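Local coordinates for protein SYE1 (Shewanella oneidensis, PDB 4AWT) that binds FMN and probably acts as a flavin-dependent oxidoreductase on the CH-CH group of donors, with NAD or NADP as acceptor, at residues A[58-61]-A[65-68]; A[182-187]-A[271-276]. The protein carries 1 engineered substitution. All blocks are in the same frame, centred on the assembly; numbering follows the deposited sequence. Where two conformers were deposited one is given.

Overall arrangement
Both contacts lie in the eight-stranded TIM barrel that carries the FMN, among the loops that follow its strands, with centres 15 Å apart. Contact 1 comes first along the chain and is local: the end of strand 53-60 meets its own following loop at 65-68. Contact 2 is assembled from two distant loops: residues 182-187 follow strand 177-181, while residues 271-276 follow strand 266-270. They meet at Tyr68 and Tyr186, whose OH atoms lie 2.6 Å apart in a probable hydrogen bond. Both reach the same octyl glucoside beside the flavin, so the second, fourth and sixth strand-to-helix connections of the barrel together line one pocket.

Contact 1: A[58-61]-A[65-68]; sequences GTQI and AKGY. With BOG (octyl beta-D-glucopyranoside), chain D.
Gln60 and Lys66 run side by side, pointing the same way, with the aliphatic chain of the lysine laid over one face of the glutamine amide. Lys66 CD comes within 3.7 Å of Gln60 NE2, and Lys66 CB lies 4.0 Å from Gln60 CD. What brings the two together is a bend: Gln60 CG sits between the backbone N and the carbonyl carbon (chi1 60°), and the chain turns again at chi2 (-92°), folding the amide alongside the lysine. Lys66 in contrast is fully extended. This is a van der Waals contact, since the polar ends are employed elsewhere. Gln60 OE1 is hydrogen-bonded to Thr71 OG1, and Lys66 NZ forms a salt bridge with Asp35.

Ala65 fills in at the base of the glutamine. Its methyl points at the strand and lies 4.0 Å from Gln60 CB, CB to CB, while its carbonyl carbon is 3.9 Å from that same Gln60 CB. The same methyl also meets Ile61, with Ala65 CB 3.8 Å from Ile61 CG1; the isoleucine side chain also packs against helix 153-172. The contact thus closes the turn between strand 53-60, the second of the barrel, and the loop leading toward helix 77-92.

One end of each segment reaches the cofactor pocket: Gly58 at the start of one, Tyr68 at the end of the other. Gly58 N is hydrogen-bonded to FMN O4, and one face of the Tyr68 ring lies under the sugar, Tyr68 CE2 being 3.8 Å from BOG O2. Loop and strand therefore meet through van der Waals contact alone, while the amide oxygen and the ammonium group are held by partners beyond the two segments, which probably limits how far the paired side chains can turn.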
loop_
_atom_site.group_PDB
_atom_site.type_symbol
_atom_site.label_atom_id
_atom_site.label_comp_id
_atom_site.label_asym_id
_atom_site.label_seq_id
_atom_site.Cartn_x
_atom_site.Cartn_y
_atom_site.Cartn_z
ATOM N N GLY A 58 -2.710 -3.788 -2.732
ATOM C CA GLY A 58 -1.538 -3.855 -3.605
ATOM C C GLY A 58 -1.879 -4.585 -4.886
ATOM O O GLY A 58 -2.516 -5.634 -4.908
ATOM N N THR A 59 -1.379 -4.021 -5.993
ATOM C CA THR A 59 -1.629 -4.600 -7.307
ATOM C C THR A 59 -0.278 -4.712 -8.011
ATOM O O THR A 59 0.457 -3.746 -8.209
ATOM C CB THR A 59 -2.703 -3.795 -8.058
ATOM O OG1 THR A 59 -2.997 -4.426 -9.302
ATOM C CG2 THR A 59 -2.410 -2.358 -8.337
ATOM N N GLN A 60 0.097 -5.943 -8.320
ATOM C CA GLN A 60 1.458 -6.213 -8.796
ATOM C C GLN A 60 1.672 -5.630 -10.177
ATOM O O GLN A 60 0.836 -5.692 -11.085
ATOM C CB GLN A 60 1.794 -7.697 -8.781
ATOM C CG GLN A 60 0.909 -8.602 -9.638
ATOM C CD GLN A 60 -0.255 -9.181 -8.901
ATOM O OE1 GLN A 60 -0.638 -8.691 -7.815
ATOM N NE2 GLN A 60 -0.888 -10.187 -9.451
ATOM N N ILE A 61 2.892 -5.094 -10.371
ATOM C CA ILE A 61 3.277 -4.416 -11.583
ATOM C C ILE A 61 3.768 -5.343 -12.690
ATOM O O ILE A 61 3.975 -4.895 -13.806
ATOM C CB ILE A 61 4.341 -3.331 -11.289
ATOM C CG1 ILE A 61 5.662 -3.947 -10.832
ATOM C CG2 ILE A 61 3.810 -2.314 -10.314
ATOM C CD1 ILE A 61 6.781 -2.953 -10.615
ATOM N N ALA A 65 6.408 -9.588 -9.597
ATOM C CA ALA A 65 6.196 -8.616 -8.540
ATOM C C ALA A 65 5.184 -9.109 -7.464
ATOM O O ALA A 65 4.989 -8.420 -6.470
ATOM C CB ALA A 65 5.715 -7.340 -9.125
ATOM N N LYS A 66 4.551 -10.239 -7.705
ATOM C CA LYS A 66 3.478 -10.813 -6.894
ATOM C C LYS A 66 4.016 -11.597 -5.717
ATOM O O LYS A 66 4.986 -12.368 -5.879
ATOM C CB LYS A 66 2.666 -11.725 -7.796
ATOM C CG LYS A 66 1.470 -12.402 -7.195
ATOM C CD LYS A 66 0.773 -13.285 -8.235
ATOM C CE LYS A 66 -0.291 -14.194 -7.709
ATOM N NZ LYS A 66 -0.855 -14.975 -8.841
ATOM N N GLY A 67 3.380 -11.433 -4.548
ATOM C CA GLY A 67 3.745 -12.122 -3.340
ATOM C C GLY A 67 2.796 -13.153 -2.804
ATOM O O GLY A 67 3.201 -13.996 -2.014
ATOM N N TYR A 68 1.516 -13.036 -3.179
ATOM C CA TYR A 68 0.432 -13.759 -2.556
ATOM C C TYR A 68 -0.501 -14.248 -3.623
ATOM O O TYR A 68 -0.741 -13.565 -4.616
ATOM C CB TYR A 68 -0.324 -12.866 -1.538
ATOM C CG TYR A 68 0.604 -12.287 -0.502
ATOM C CD1 TYR A 68 1.288 -11.093 -0.774
ATOM C CD2 TYR A 68 0.820 -12.896 0.716
ATOM C CE1 TYR A 68 2.186 -10.560 0.122
ATOM C CE2 TYR A 68 1.691 -12.344 1.640
ATOM C CZ TYR A 68 2.397 -11.186 1.329
ATOM O OH TYR A 68 3.281 -10.610 2.184
HETATM C C1 BOG D . -0.261 -10.187 4.673
HETATM O O1 BOG D . -0.988 -11.009 5.544
HETATM C C2 BOG D . -1.097 -9.676 3.541
HETATM O O2 BOG D . -1.528 -10.723 2.698
HETATM C C3 BOG D . -0.335 -8.685 2.647
HETATM O O3 BOG D . -1.211 -8.061 1.750
HETATM C C4 BOG D . 0.225 -7.577 3.550
HETATM O O4 BOG D . 0.984 -6.714 2.773
HETATM C C5 BOG D . 1.034 -8.136 4.714
HETATM O O5 BOG D . 0.167 -9.000 5.423
HETATM C C6 BOG D . 1.544 -7.049 5.625
HETATM O O6 BOG D . 2.343 -7.705 6.594
HETATM C "C1'" BOG D . -0.213 -11.943 6.258
HETATM C "C2'" BOG D . -1.011 -12.958 7.072
HETATM C "C3'" BOG D . -2.109 -12.358 7.896
HETATM C "C4'" BOG D . -2.750 -13.138 9.038
HETATM C "C5'" BOG D . -4.244 -13.269 8.730
HETATM C "C6'" BOG D . -4.602 -14.721 8.406
HETATM C "C7'" BOG D . -6.100 -14.831 8.069
HETATM C "C8'" BOG D . -6.480 -16.285 8.321
#

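Contact 2: A[182-187]-A[271-276]; sequences AANGYL and EVDWDD. With BOG (octyl beta-D-glucopyranoside), chain D; FMN (flavin mononucleotide), chain B.
The side-chain amide of Asn184 stacks on the carboxylate of Asp273, the two planes 25° apart, with Asn184 ND2 3.3 Å from Asp273 OD1. The angle there is too poor for a hydrogen bond, and water does the joining instead. Water 1 accepts from Asn184 ND2 and donates to Asp273 OD1 at 2.7 Å; it also donates to Val272 O and is hydrogen-bonded to FMN O3', so four groups grip it. Water 2 makes a second bridge, donating to Asp273 OD1 and accepting a weak bond from Asn184 ND2.

The detergent sugar completes this shell. BOG O6 donates to Asp273 OD2 (2.6 Å). This bond, the stack and the water bonds to Asp273 all apply to the conformer described, one of two deposited. Tyr186 OH is hydrogen-bonded to BOG O4 at 2.7 Å. Trp274 NE1 gives BOG O5 a nearly straight bond of 2.8 Å, 166° at the hydrogen. With CG beside the backbone N (chi1 -65°), the indole is set between octyl chain and flavin: BOG C3', the chain's third carbon, lies over one face, 3.3 Å from Trp274 CZ2, while FMN C8M comes 3.5 Å from Trp274 CH2. Replacing Trp274 by an alanine is likely to leave BOG O5 without its N-H donor and to open a gap between the alkyl chain and the flavin's dimethyl edge.

Tight turns set these groups in place: type I' from Ala183 to Tyr186, type II' from Asp273 to Asp276. Farther out, Trp274 O holds Arg323 and Asn184 O holds Asn241. The chemistry is consistent with a pocket of mixed character that holds this sugar's oxygens by carboxylate, phenol and indole N-H and its alkyl chain by the indole face, while ordered water ties both loops to the cofactor's ribityl chain.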
loop_
_atom_site.group_PDB
_atom_site.type_symbol
_atom_site.label_atom_id
_atom_site.label_comp_id
_atom_site.label_asym_id
_atom_site.label_seq_id
_atom_site.Cartn_x
_atom_site.Cartn_y
_atom_site.Cartn_z
ATOM N N ALA A 182 6.233 1.379 -0.806
ATOM C CA ALA A 182 7.617 1.351 -0.414
ATOM C C ALA A 182 7.768 0.981 1.051
ATOM O O ALA A 182 8.787 1.289 1.678
ATOM C CB ALA A 182 8.308 2.679 -0.748
ATOM N N ALA A 183 6.802 0.231 1.556
ATOM C CA ALA A 183 6.638 -0.094 2.965
ATOM C C ALA A 183 6.614 -1.607 3.161
ATOM O O ALA A 183 6.815 -2.392 2.241
ATOM C CB ALA A 183 5.382 0.606 3.489
ATOM N N ASN A 184 6.365 -1.980 4.417
ATOM C CA ASN A 184 6.064 -3.285 4.952
ATOM C C ASN A 184 6.970 -4.379 4.366
ATOM O O ASN A 184 6.530 -5.511 4.151
ATOM C CB ASN A 184 4.584 -3.596 4.798
ATOM C CG ASN A 184 3.769 -2.608 5.596
ATOM O OD1 ASN A 184 4.286 -1.823 6.364
ATOM N ND2 ASN A 184 2.474 -2.637 5.402
ATOM N N GLY A 185 8.245 -4.064 4.225
ATOM C CA GLY A 185 9.228 -5.069 3.918
ATOM C C GLY A 185 9.307 -5.476 2.462
ATOM O O GLY A 185 10.032 -6.442 2.159
ATOM N N TYR A 186 8.628 -4.778 1.565
ATOM C CA TYR A 186 8.596 -5.145 0.146
ATOM C C TYR A 186 9.801 -4.574 -0.583
ATOM O O TYR A 186 10.772 -4.167 0.018
ATOM C CB TYR A 186 7.200 -4.861 -0.416
ATOM C CG TYR A 186 6.165 -5.704 0.300
ATOM C CD1 TYR A 186 6.194 -7.092 0.228
ATOM C CD2 TYR A 186 5.158 -5.110 1.045
ATOM C CE1 TYR A 186 5.263 -7.872 0.871
ATOM C CE2 TYR A 186 4.217 -5.877 1.686
ATOM C CZ TYR A 186 4.251 -7.253 1.623
ATOM O OH TYR A 186 3.307 -7.967 2.290
ATOM N N LEU A 187 9.815 -4.650 -1.937
ATOM C CA LEU A 187 11.066 -4.486 -2.664
ATOM C C LEU A 187 11.774 -3.195 -2.354
ATOM O O LEU A 187 12.975 -3.188 -2.049
ATOM C CB LEU A 187 10.831 -4.569 -4.180
ATOM C CG LEU A 187 12.125 -4.457 -4.984
ATOM C CD1 LEU A 187 13.098 -5.583 -4.732
ATOM C CD2 LEU A 187 11.781 -4.353 -6.471
ATOM N N GLU A 271 1.980 2.727 10.282
ATOM C CA GLU A 271 2.451 2.806 11.645
ATOM C C GLU A 271 2.387 1.505 12.414
ATOM O O GLU A 271 3.105 1.323 13.408
ATOM C CB GLU A 271 1.633 3.935 12.347
ATOM C CG GLU A 271 2.026 4.289 13.735
ATOM C CD GLU A 271 1.307 5.507 14.253
ATOM O OE1 GLU A 271 0.547 6.135 13.459
ATOM O OE2 GLU A 271 1.494 5.832 15.432
ATOM N N VAL A 272 1.503 0.610 11.997
ATOM C CA VAL A 272 1.331 -0.729 12.558
ATOM C C VAL A 272 1.238 -1.691 11.404
ATOM O O VAL A 272 0.596 -1.353 10.391
ATOM C CB VAL A 272 0.055 -0.816 13.411
ATOM C CG1 VAL A 272 -0.187 -2.242 13.903
ATOM C CG2 VAL A 272 0.087 0.168 14.568
ATOM N N ASP A 273 1.830 -2.874 11.541
ATOM C CA ASP A 273 1.546 -3.924 10.581
ATOM C C ASP A 273 1.198 -5.164 11.401
ATOM O O ASP A 273 1.983 -5.697 12.181
ATOM C CB ASP A 273 2.721 -4.162 9.649
ATOM C CG ASP A 273 2.362 -4.832 8.359
ATOM O OD1 ASP A 273 1.298 -4.534 7.797
ATOM O OD2 ASP A 273 3.209 -5.639 7.875
ATOM N N TRP A 274 -0.085 -5.517 11.304
ATOM C CA TRP A 274 -0.690 -6.601 12.089
ATOM C C TRP A 274 -0.556 -6.283 13.579
ATOM O O TRP A 274 -1.220 -5.351 14.060
ATOM C CB TRP A 274 -0.178 -7.950 11.673
ATOM C CG TRP A 274 -0.592 -8.254 10.276
ATOM C CD1 TRP A 274 0.177 -8.192 9.165
ATOM C CD2 TRP A 274 -1.892 -8.630 9.853
ATOM N NE1 TRP A 274 -0.560 -8.526 8.072
ATOM C CE2 TRP A 274 -1.826 -8.801 8.459
ATOM C CE3 TRP A 274 -3.110 -8.850 10.475
ATOM C CZ2 TRP A 274 -2.921 -9.183 7.693
ATOM C CZ3 TRP A 274 -4.194 -9.246 9.676
ATOM C CH2 TRP A 274 -4.063 -9.398 8.317
ATOM N N ASP A 275 0.256 -7.073 14.302
ATOM C CA ASP A 275 0.526 -6.945 15.728
ATOM C C ASP A 275 1.824 -6.182 15.995
ATOM O O ASP A 275 2.206 -6.012 17.177
ATOM C CB ASP A 275 0.631 -8.327 16.405
ATOM C CG ASP A 275 1.534 -9.345 15.729
ATOM O OD1 ASP A 275 1.946 -9.183 14.537
ATOM O OD2 ASP A 275 1.802 -10.374 16.446
ATOM N N ASP A 276 2.551 -5.775 14.981
ATOM C CA ASP A 276 3.821 -5.055 15.100
ATOM C C ASP A 276 3.499 -3.572 15.211
ATOM O O ASP A 276 3.212 -2.925 14.192
ATOM C CB ASP A 276 4.719 -5.358 13.929
ATOM C CG ASP A 276 6.081 -4.713 13.939
ATOM O OD1 ASP A 276 6.466 -4.072 14.954
ATOM O OD2 ASP A 276 6.746 -4.850 12.900
HETATM C C1 BOG D . -0.261 -10.187 4.673
HETATM O O1 BOG D . -0.988 -11.009 5.544
HETATM C C2 BOG D . -1.097 -9.676 3.541
HETATM O O2 BOG D . -1.528 -10.723 2.698
HETATM C C3 BOG D . -0.335 -8.685 2.647
HETATM O O3 BOG D . -1.211 -8.061 1.750
HETATM C C4 BOG D . 0.225 -7.577 3.550
HETATM O O4 BOG D . 0.984 -6.714 2.773
HETATM C C5 BOG D . 1.034 -8.136 4.714
HETATM O O5 BOG D . 0.167 -9.000 5.423
HETATM C C6 BOG D . 1.544 -7.049 5.625
HETATM O O6 BOG D . 2.343 -7.705 6.594
HETATM C "C1'" BOG D . -0.213 -11.943 6.258
HETATM C "C2'" BOG D . -1.011 -12.958 7.072
HETATM C "C3'" BOG D . -2.109 -12.358 7.896
HETATM C "C4'" BOG D . -2.750 -13.138 9.038
HETATM C "C5'" BOG D . -4.244 -13.269 8.730
HETATM C "C6'" BOG D . -4.602 -14.721 8.406
HETATM C "C7'" BOG D . -6.100 -14.831 8.069
HETATM C "C8'" BOG D . -6.480 -16.285 8.321
HETATM N N1 FMN B . -0.908 -2.684 3.391
HETATM C C2 FMN B . -0.481 -2.339 2.183
HETATM O O2 FMN B . 0.270 -1.343 2.000
HETATM N N3 FMN B . -0.860 -3.078 1.072
HETATM C C4 FMN B . -1.684 -4.189 1.151
HETATM O O4 FMN B . -2.063 -4.738 0.083
HETATM C C4A FMN B . -2.031 -4.602 2.435
HETATM N N5 FMN B . -2.779 -5.763 2.624
HETATM C C5A FMN B . -3.460 -5.905 3.863
HETATM C C6 FMN B . -4.414 -6.881 4.009
HETATM C C7 FMN B . -5.139 -7.041 5.214
HETATM C C7M FMN B . -6.257 -8.055 5.255
HETATM C C8 FMN B . -4.830 -6.229 6.264
HETATM C C8M FMN B . -5.578 -6.310 7.579
HETATM C C9 FMN B . -3.843 -5.232 6.130
HETATM C C9A FMN B . -3.155 -5.051 4.928
HETATM N N10 FMN B . -2.211 -4.015 4.770
HETATM C C10 FMN B . -1.702 -3.754 3.512
HETATM C "C1'" FMN B . -1.956 -3.097 5.884
HETATM C "C2'" FMN B . -3.077 -2.063 6.095
HETATM O "O2'" FMN B . -3.101 -1.125 5.033
HETATM C "C3'" FMN B . -2.898 -1.263 7.370
HETATM O "O3'" FMN B . -1.750 -0.430 7.319
HETATM C "C4'" FMN B . -2.849 -2.100 8.661
HETATM O "O4'" FMN B . -3.855 -3.100 8.679
HETATM C "C5'" FMN B . -2.870 -1.242 9.911
HETATM O "O5'" FMN B . -4.092 -0.491 10.012
HETATM P P FMN B . -5.282 -1.029 10.963
HETATM O O1P FMN B . -5.799 -2.295 10.326
HETATM O O2P FMN B . -4.689 -1.280 12.331
HETATM O O3P FMN B . -6.280 0.101 10.926
HETATM O O HOH W 1 0.585 -1.901 7.689
HETATM O O HOH W 2 0.834 -5.480 5.338
#